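Local coordinates for protein ParA (Salmonella enterica subsp. enterica serovar Newport str. SL317, PDB 3EZF) that probably acts as an ATPase in plasmid partition and, with ADP bound, as a transcriptional regulator that binds DNA, at residues A[173-177]-A[178-182]; A[185-188]-A[189-193]; A[235-238]-A[239-243]. All coordinates share one frame; numbering follows the deposited sequence.

Contact 1 (A[173-177]-A[178-182]); sequences ILETA and AQAML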
loop_
_atom_site.group_PDB
_atom_site.type_symbol
_atom_site.label_atom_id
_atom_site.label_comp_id
_atom_site.label_asym_id
_atom_site.label_seq_id
_atom_site.Cartn_x
_atom_site.Cartn_y
_atom_site.Cartn_z
ATOM N N ILE A 173 15.953 13.446 0.603
ATOM C CA ILE A 173 15.453 14.190 1.760
ATOM C C ILE A 173 16.111 13.725 3.056
ATOM O O ILE A 173 16.992 12.860 3.043
ATOM C CB ILE A 173 13.928 14.034 1.916
ATOM C CG1 ILE A 173 13.208 14.558 0.671
ATOM C CG2 ILE A 173 13.443 14.755 3.164
ATOM C CD1 ILE A 173 11.733 14.226 0.634
ATOM N N LEU A 174 15.678 14.296 4.175
ATOM C CA LEU A 174 16.258 13.931 5.452
ATOM C C LEU A 174 15.316 14.049 6.651
ATOM O O LEU A 174 15.289 13.165 7.512
ATOM C CB LEU A 174 17.473 14.809 5.759
ATOM C CG LEU A 174 18.627 14.744 4.758
ATOM C CD1 LEU A 174 19.761 15.662 5.184
ATOM C CD2 LEU A 174 19.124 13.316 4.602
ATOM N N GLU A 175 14.530 15.117 6.707
ATOM C CA GLU A 175 13.652 15.309 7.849
ATOM C C GLU A 175 12.205 14.871 7.637
ATOM O O GLU A 175 11.403 15.610 7.063
ATOM C CB GLU A 175 13.690 16.781 8.267
ATOM C CG GLU A 175 13.159 17.079 9.667
ATOM C CD GLU A 175 14.097 16.609 10.753
ATOM O OE1 GLU A 175 13.934 17.032 11.921
ATOM O OE2 GLU A 175 14.998 15.810 10.432
ATOM N N THR A 176 11.867 13.672 8.102
ATOM C CA THR A 176 10.507 13.188 7.974
ATOM C C THR A 176 9.674 13.796 9.099
ATOM O O THR A 176 10.214 14.336 10.069
ATOM C CB THR A 176 10.428 11.662 8.091
ATOM O OG1 THR A 176 10.865 11.262 9.395
ATOM C CG2 THR A 176 11.286 10.991 7.022
ATOM N N ALA A 177 8.353 13.713 8.957
ATOM C CA ALA A 177 7.418 14.252 9.939
ATOM C C ALA A 177 7.559 13.527 11.278
ATOM O O ALA A 177 7.523 14.148 12.347
ATOM C CB ALA A 177 5.991 14.128 9.413
ATOM N N ALA A 178 7.724 12.212 11.217
ATOM C CA ALA A 178 7.876 11.422 12.430
ATOM C C ALA A 178 9.104 11.895 13.197
ATOM O O ALA A 178 9.077 12.035 14.414
ATOM C CB ALA A 178 8.002 9.954 12.079
ATOM N N GLN A 179 10.177 12.152 12.460
ATOM C CA GLN A 179 11.421 12.618 13.047
ATOM C C GLN A 179 11.287 14.051 13.570
ATOM O O GLN A 179 11.699 14.337 14.698
ATOM C CB GLN A 179 12.539 12.520 12.013
ATOM C CG GLN A 179 12.854 11.084 11.583
ATOM C CD GLN A 179 13.675 11.006 10.294
ATOM O OE1 GLN A 179 13.868 9.922 9.735
ATOM N NE2 GLN A 179 14.158 12.155 9.819
ATOM N N ALA A 180 10.698 14.942 12.772
ATOM C CA ALA A 180 10.520 16.330 13.191
ATOM C C ALA A 180 9.758 16.421 14.505
ATOM O O ALA A 180 10.073 17.249 15.360
ATOM C CB ALA A 180 9.809 17.104 12.134
ATOM N N MET A 181 8.763 15.563 14.686
ATOM C CA MET A 181 7.979 15.583 15.917
ATOM C C MET A 181 8.823 15.229 17.132
ATOM O O MET A 181 8.657 15.786 18.208
ATOM C CB MET A 181 6.833 14.586 15.827
ATOM C CG MET A 181 5.838 14.858 14.730
ATOM S SD MET A 181 4.695 13.413 14.494
ATOM C CE MET A 181 3.601 13.721 15.809
ATOM N N LEU A 182 9.721 14.275 16.957
ATOM C CA LEU A 182 10.569 13.831 18.055
ATOM C C LEU A 182 11.701 14.807 18.385
ATOM O O LEU A 182 12.165 14.858 19.528
ATOM C CB LEU A 182 11.146 12.441 17.741
ATOM C CG LEU A 182 10.138 11.281 17.736
ATOM C CD1 LEU A 182 10.826 9.970 17.319
ATOM C CD2 LEU A 182 9.531 11.151 19.126
#
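Thr176 and Gln179 meet where the chain turns into helix 177-182, through a capping bond and where the glutamine side chain crosses the threonine. Thr176 is the N-cap: its OG1 takes the hydrogen bond from Gln179 N at 3.3 Å. The first torsion of Thr176 (chi1 63°) lodges OG1 between its own backbone N and carbonyl carbon, facing the first turn, and the same hydroxyl is hydrogen-bonded to Asp212.

The side-chain bond comes from the other end of the glutamine. Extended beyond CG, Gln179 runs back across the threonine side chain and gives an NE2 hydrogen to Leu174 O at 2.8 Å. The oxygen lies close to the amide plane, and NE2 in turn lies in the carbonyl plane of Leu174. The glutamine thus ties the approach to the helix as well as its first turn.

Two backbone bonds begin the helix itself, Ala180 N to Thr176 O at 2.8 Å and Met181 N to Ala177 O at 3.0 Å. Glu175 bends at chi2 and brings OE1 within 3.7 Å of Ala180 CA, while the same oxygen is hydrogen-bonded to Asn183 beyond the helix.

In the nucleotide-binding domain, Ala180 and Met181 face helix 235-241, and Met181 also reaches Trp219 of helix 219-226. Ala178 and Gln179 lie against Asp212 at the start of helix 212-216, and the backbone of Ala177 is hydrogen-bonded to Pro207, just after strand 203-206.

Contact 2 (A[185-188]-A[189-193]); sequences LDAE and TLRKE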
loop_
_atom_site.group_PDB
_atom_site.type_symbol
_atom_site.label_atom_id
_atom_site.label_comp_id
_atom_site.label_asym_id
_atom_site.label_seq_id
_atom_site.Cartn_x
_atom_site.Cartn_y
_atom_site.Cartn_z
ATOM N N LEU A 185 11.638 20.556 17.247
ATOM C CA LEU A 185 12.153 21.654 16.428
ATOM C C LEU A 185 11.403 22.948 16.683
ATOM O O LEU A 185 10.367 22.958 17.354
ATOM C CB LEU A 185 12.042 21.315 14.950
ATOM C CG LEU A 185 12.689 20.001 14.523
ATOM C CD1 LEU A 185 12.689 19.932 12.989
ATOM C CD2 LEU A 185 14.102 19.918 15.076
ATOM N N ASP A 186 11.929 24.030 16.118
ATOM C CA ASP A 186 11.362 25.370 16.273
ATOM C C ASP A 186 10.710 25.827 14.976
ATOM O O ASP A 186 10.982 25.282 13.905
ATOM C CB ASP A 186 12.475 26.346 16.656
ATOM C CG ASP A 186 13.655 26.279 15.688
ATOM O OD1 ASP A 186 13.729 27.107 14.753
ATOM O OD2 ASP A 186 14.504 25.376 15.846
ATOM N N ALA A 187 9.866 26.846 15.070
ATOM C CA ALA A 187 9.168 27.356 13.898
ATOM C C ALA A 187 10.065 27.578 12.680
ATOM O O ALA A 187 9.733 27.181 11.565
ATOM C CB ALA A 187 8.447 28.640 14.257
ATOM N N GLU A 188 11.210 28.201 12.901
ATOM C CA GLU A 188 12.142 28.503 11.824
ATOM C C GLU A 188 12.702 27.252 11.164
ATOM O O GLU A 188 12.725 27.145 9.941
ATOM C CB GLU A 188 13.294 29.351 12.363
ATOM C CG GLU A 188 12.855 30.455 13.330
ATOM C CD GLU A 188 12.199 29.909 14.609
ATOM O OE1 GLU A 188 12.906 29.307 15.458
ATOM O OE2 GLU A 188 10.965 30.080 14.755
ATOM N N THR A 189 13.158 26.306 11.979
ATOM C CA THR A 189 13.725 25.073 11.452
ATOM C C THR A 189 12.733 24.375 10.523
ATOM O O THR A 189 13.098 23.968 9.421
ATOM C CB THR A 189 14.136 24.089 12.593
ATOM O OG1 THR A 189 15.035 24.739 13.505
ATOM C CG2 THR A 189 14.829 22.856 12.008
ATOM N N LEU A 190 11.485 24.234 10.959
ATOM C CA LEU A 190 10.483 23.573 10.126
ATOM C C LEU A 190 10.319 24.325 8.811
ATOM O O LEU A 190 10.211 23.736 7.738
ATOM C CB LEU A 190 9.150 23.522 10.858
ATOM C CG LEU A 190 9.169 22.594 12.066
ATOM C CD1 LEU A 190 8.188 23.087 13.104
ATOM C CD2 LEU A 190 8.858 21.175 11.615
ATOM N N ARG A 191 10.335 25.646 8.924
ATOM C CA ARG A 191 10.185 26.566 7.804
ATOM C C ARG A 191 11.257 26.482 6.712
ATOM O O ARG A 191 10.966 26.136 5.570
ATOM C CB ARG A 191 10.136 27.991 8.366
ATOM C CG ARG A 191 9.725 29.071 7.394
ATOM C CD ARG A 191 9.675 30.419 8.099
ATOM N NE ARG A 191 9.120 30.299 9.447
ATOM C CZ ARG A 191 8.305 31.185 10.013
ATOM N NH1 ARG A 191 7.930 32.271 9.349
ATOM N NH2 ARG A 191 7.870 30.994 11.249
ATOM N N LYS A 192 12.499 26.801 7.066
ATOM C CA LYS A 192 13.588 26.811 6.090
ATOM C C LYS A 192 14.361 25.511 5.935
ATOM O O LYS A 192 15.295 25.445 5.142
ATOM C CB LYS A 192 14.583 27.933 6.424
ATOM C CG LYS A 192 13.955 29.293 6.710
ATOM C CD LYS A 192 13.453 29.407 8.145
ATOM C CE LYS A 192 13.011 30.842 8.454
ATOM N NZ LYS A 192 12.484 31.042 9.846
ATOM N N GLU A 193 13.985 24.475 6.677
ATOM C CA GLU A 193 14.710 23.215 6.585
ATOM C C GLU A 193 13.854 21.965 6.444
ATOM O O GLU A 193 14.111 21.138 5.572
ATOM C CB GLU A 193 15.663 23.057 7.783
ATOM C CG GLU A 193 16.852 24.018 7.770
ATOM C CD GLU A 193 17.879 23.719 8.847
ATOM O OE1 GLU A 193 18.385 22.587 8.878
ATOM O OE2 GLU A 193 18.192 24.612 9.657
#
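Asp186 is the N-cap of helix 187-194, a short helix on the surface of the AAA (P-loop NTPase) domain, and holds Thr189 through its carboxylate. Both carboxylate oxygens are used. Asp186 OD1 accepts from Thr189 N at 2.9 Å, with the donor standing above the carboxylate plane, and OD2 also accepts from Thr189 OG1, at a length too short to be trusted at this resolution. The aspartate's chi1 of 53° turns the carboxylate back over the first turn, where one residue supplies both donors.

Backbone bonds carry on from the cap: Leu190 N to Asp186 O at 3.2 Å, Arg191 N to Ala187 O, and Lys192 N to Glu188 O at 2.9 Å. Next to the cap, Leu185 turns its CB toward the helix and lays CD1 against Thr189 CG2, crossing that side chain at about a right angle. Leu190 is buried, and it packs on Arg243 and Val244 of a nearby loop.

Farther out, Lys192 and Glu188 run side by side in the same direction, although the charged ends stay apart, Glu188 OE2 lying 5.2 Å from Lys192 NZ. Arg191 has a long, weak ion pair with Asp247. The chain bends at chi3, and Arg191 NH2 comes to 3.9 Å from Ala187 CB.

Contact 3 (A[235-238]-A[239-243]); sequences ILRR and NIIDR. Unlike the reference sequence in segment 235-238: Ile235 (reference Val), Arg238 (reference Lys). Unlike the reference sequence in segment 239-243: Asn239 (reference Lys), Asp242 (reference Glu).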
loop_
_atom_site.group_PDB
_atom_site.type_symbol
_atom_site.label_atom_id
_atom_site.label_comp_id
_atom_site.label_asym_id
_atom_site.label_seq_id
_atom_site.Cartn_x
_atom_site.Cartn_y
_atom_site.Cartn_z
ATOM N N ILE A 235 1.759 15.143 20.257
ATOM C CA ILE A 235 3.000 15.658 19.683
ATOM C C ILE A 235 2.784 16.374 18.353
ATOM O O ILE A 235 3.285 17.472 18.161
ATOM C CB ILE A 235 4.045 14.549 19.444
ATOM C CG1 ILE A 235 4.145 13.619 20.656
ATOM C CG2 ILE A 235 5.393 15.194 19.176
ATOM C CD1 ILE A 235 4.429 14.334 21.959
ATOM N N LEU A 236 2.037 15.749 17.444
ATOM C CA LEU A 236 1.768 16.337 16.124
ATOM C C LEU A 236 1.226 17.767 16.221
ATOM O O LEU A 236 1.658 18.633 15.485
ATOM C CB LEU A 236 0.769 15.466 15.328
ATOM C CG LEU A 236 0.752 15.515 13.788
ATOM C CD1 LEU A 236 -0.604 15.050 13.305
ATOM C CD2 LEU A 236 1.013 16.897 13.263
ATOM N N ARG A 237 0.284 18.015 17.125
ATOM C CA ARG A 237 -0.292 19.348 17.261
ATOM C C ARG A 237 0.678 20.316 17.910
ATOM O O ARG A 237 0.695 21.492 17.581
ATOM C CB ARG A 237 -1.577 19.309 18.107
ATOM C CG ARG A 237 -2.850 19.894 17.448
ATOM C CD ARG A 237 -2.874 21.413 17.201
ATOM N NE ARG A 237 -3.918 21.725 16.209
ATOM C CZ ARG A 237 -4.362 22.944 15.882
ATOM N NH1 ARG A 237 -3.876 24.037 16.460
ATOM N NH2 ARG A 237 -5.304 23.070 14.955
ATOM N N ARG A 238 1.492 19.826 18.829
ATOM C CA ARG A 238 2.411 20.698 19.528
ATOM C C ARG A 238 3.772 20.949 18.891
ATOM O O ARG A 238 4.273 22.062 18.948
ATOM C CB ARG A 238 2.636 20.170 20.944
ATOM C CG ARG A 238 2.897 21.269 21.949
ATOM C CD ARG A 238 3.787 20.800 23.094
ATOM N NE ARG A 238 5.167 20.583 22.659
ATOM C CZ ARG A 238 6.233 20.907 23.388
ATOM N NH1 ARG A 238 6.070 21.459 24.588
ATOM N NH2 ARG A 238 7.459 20.687 22.920
ATOM N N ASN A 239 4.374 19.933 18.283
ATOM C CA ASN A 239 5.710 20.094 17.722
ATOM C C ASN A 239 5.824 20.456 16.246
ATOM O O ASN A 239 6.912 20.774 15.771
ATOM C CB ASN A 239 6.540 18.839 18.037
ATOM C CG ASN A 239 6.777 18.656 19.529
ATOM O OD1 ASN A 239 7.306 17.636 19.962
ATOM N ND2 ASN A 239 6.388 19.649 20.318
ATOM N N ILE A 240 4.718 20.402 15.517
ATOM C CA ILE A 240 4.757 20.773 14.110
ATOM C C ILE A 240 3.644 21.745 13.752
ATOM O O ILE A 240 3.909 22.896 13.410
ATOM C CB ILE A 240 4.664 19.536 13.158
ATOM C CG1 ILE A 240 5.945 18.688 13.277
ATOM C CG2 ILE A 240 4.457 20.014 11.703
ATOM C CD1 ILE A 240 5.983 17.452 12.415
ATOM N N ILE A 241 2.403 21.272 13.860
ATOM C CA ILE A 241 1.212 22.051 13.519
ATOM C C ILE A 241 1.119 23.396 14.201
ATOM O O ILE A 241 1.044 24.420 13.525
ATOM C CB ILE A 241 -0.094 21.235 13.786
ATOM C CG1 ILE A 241 -0.271 20.185 12.678
ATOM C CG2 ILE A 241 -1.308 22.153 13.817
ATOM C CD1 ILE A 241 -1.441 19.260 12.871
ATOM N N ASP A 242 1.121 23.415 15.528
ATOM C CA ASP A 242 1.042 24.691 16.235
ATOM C C ASP A 242 2.280 25.554 15.984
ATOM O O ASP A 242 2.226 26.765 16.137
ATOM C CB ASP A 242 0.846 24.484 17.744
ATOM C CG ASP A 242 -0.623 24.531 18.156
ATOM O OD1 ASP A 242 -1.456 24.961 17.330
ATOM O OD2 ASP A 242 -0.951 24.155 19.307
ATOM N N ARG A 243 3.389 24.945 15.576
ATOM C CA ARG A 243 4.602 25.715 15.328
ATOM C C ARG A 243 4.645 26.367 13.936
ATOM O O ARG A 243 5.515 27.197 13.658
ATOM C CB ARG A 243 5.845 24.837 15.534
ATOM C CG ARG A 243 5.884 24.136 16.884
ATOM C CD ARG A 243 7.231 24.261 17.560
ATOM N NE ARG A 243 7.161 25.152 18.719
ATOM C CZ ARG A 243 6.801 24.789 19.952
ATOM N NH1 ARG A 243 6.472 23.529 20.224
ATOM N NH2 ARG A 243 6.766 25.706 20.923
#
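This contact joins the start of helix 235-241 to the residues that follow it, up to Arg243. The short helix is packed between helix 177-182 and the parallel sheet of the nucleotide-binding domain; its apolar part is buried, Arg238 is exposed, and Arg237 lies against Val113 of strand 112-116. Leu236 and Ile241 meet on the sheet side, with Leu236 CD2 3.4 Å from Ile241 CD1. The two side chains pass at a slant, and both also touch Ile253 of strand 250-254.

Asn239 N binds Ile235 O at 2.7 Å, an ordinary four-residue step, but Ile241 N reaches back to Leu236 O at 3.2 Å and Asp242 N to Arg237 O at 2.8 Å. Five-residue steps of this kind make a pi-type turn, and they bring Leu236 to Ile241 and Arg237 to Asp242.

Arg237 takes advantage of that spacing twice. Its side chain starts out away from 239-243, but bends at chi2 (-68°) and returns. Ile241 CG2 then sits over one face of the guanidinium, 3.6 Å above its plane and displaced to the rim, while Asp242 OD1 comes to the edge. Arg237 NH1 makes a salt bridge to Asp242 OD1 at 2.7 Å, weak as a hydrogen bond because the N-H angle is 129°. The carboxylate stands almost perpendicular to the guanidinium, with 85° between their planes.

On another side of the helix, Arg238 and Arg243 run in the same direction, Arg238 NE 4.0 Å from Arg243 NH1. Asp242 probably offsets part of the charge on Arg237, which also has Arg309 close by, whereas the proximity of Arg238 and Arg243 probably carries some electrostatic cost.

Overall arrangement
The three contacts follow one another along the chain without overlap, and their centres form a compact triangle: about 11 Å between contacts 1 and 2, and about 12 Å from contact 3 to each of the others. Contact 1 starts helix 177-182, contact 2 starts helix 187-194, the next helix in the chain, and contact 3 lies in helix 235-241, after strand 203-206 and two further helices. All three lie in the AAA (P-loop NTPase) domain. Met181 packs on Leu236 and Ile240, Leu185 touches Glu175, and Ala187 lies beside the Arg243 backbone, so each contact touches the other two. Contact 3 thus links the side chains of contact 1 to strand 250-254 of the parallel sheet.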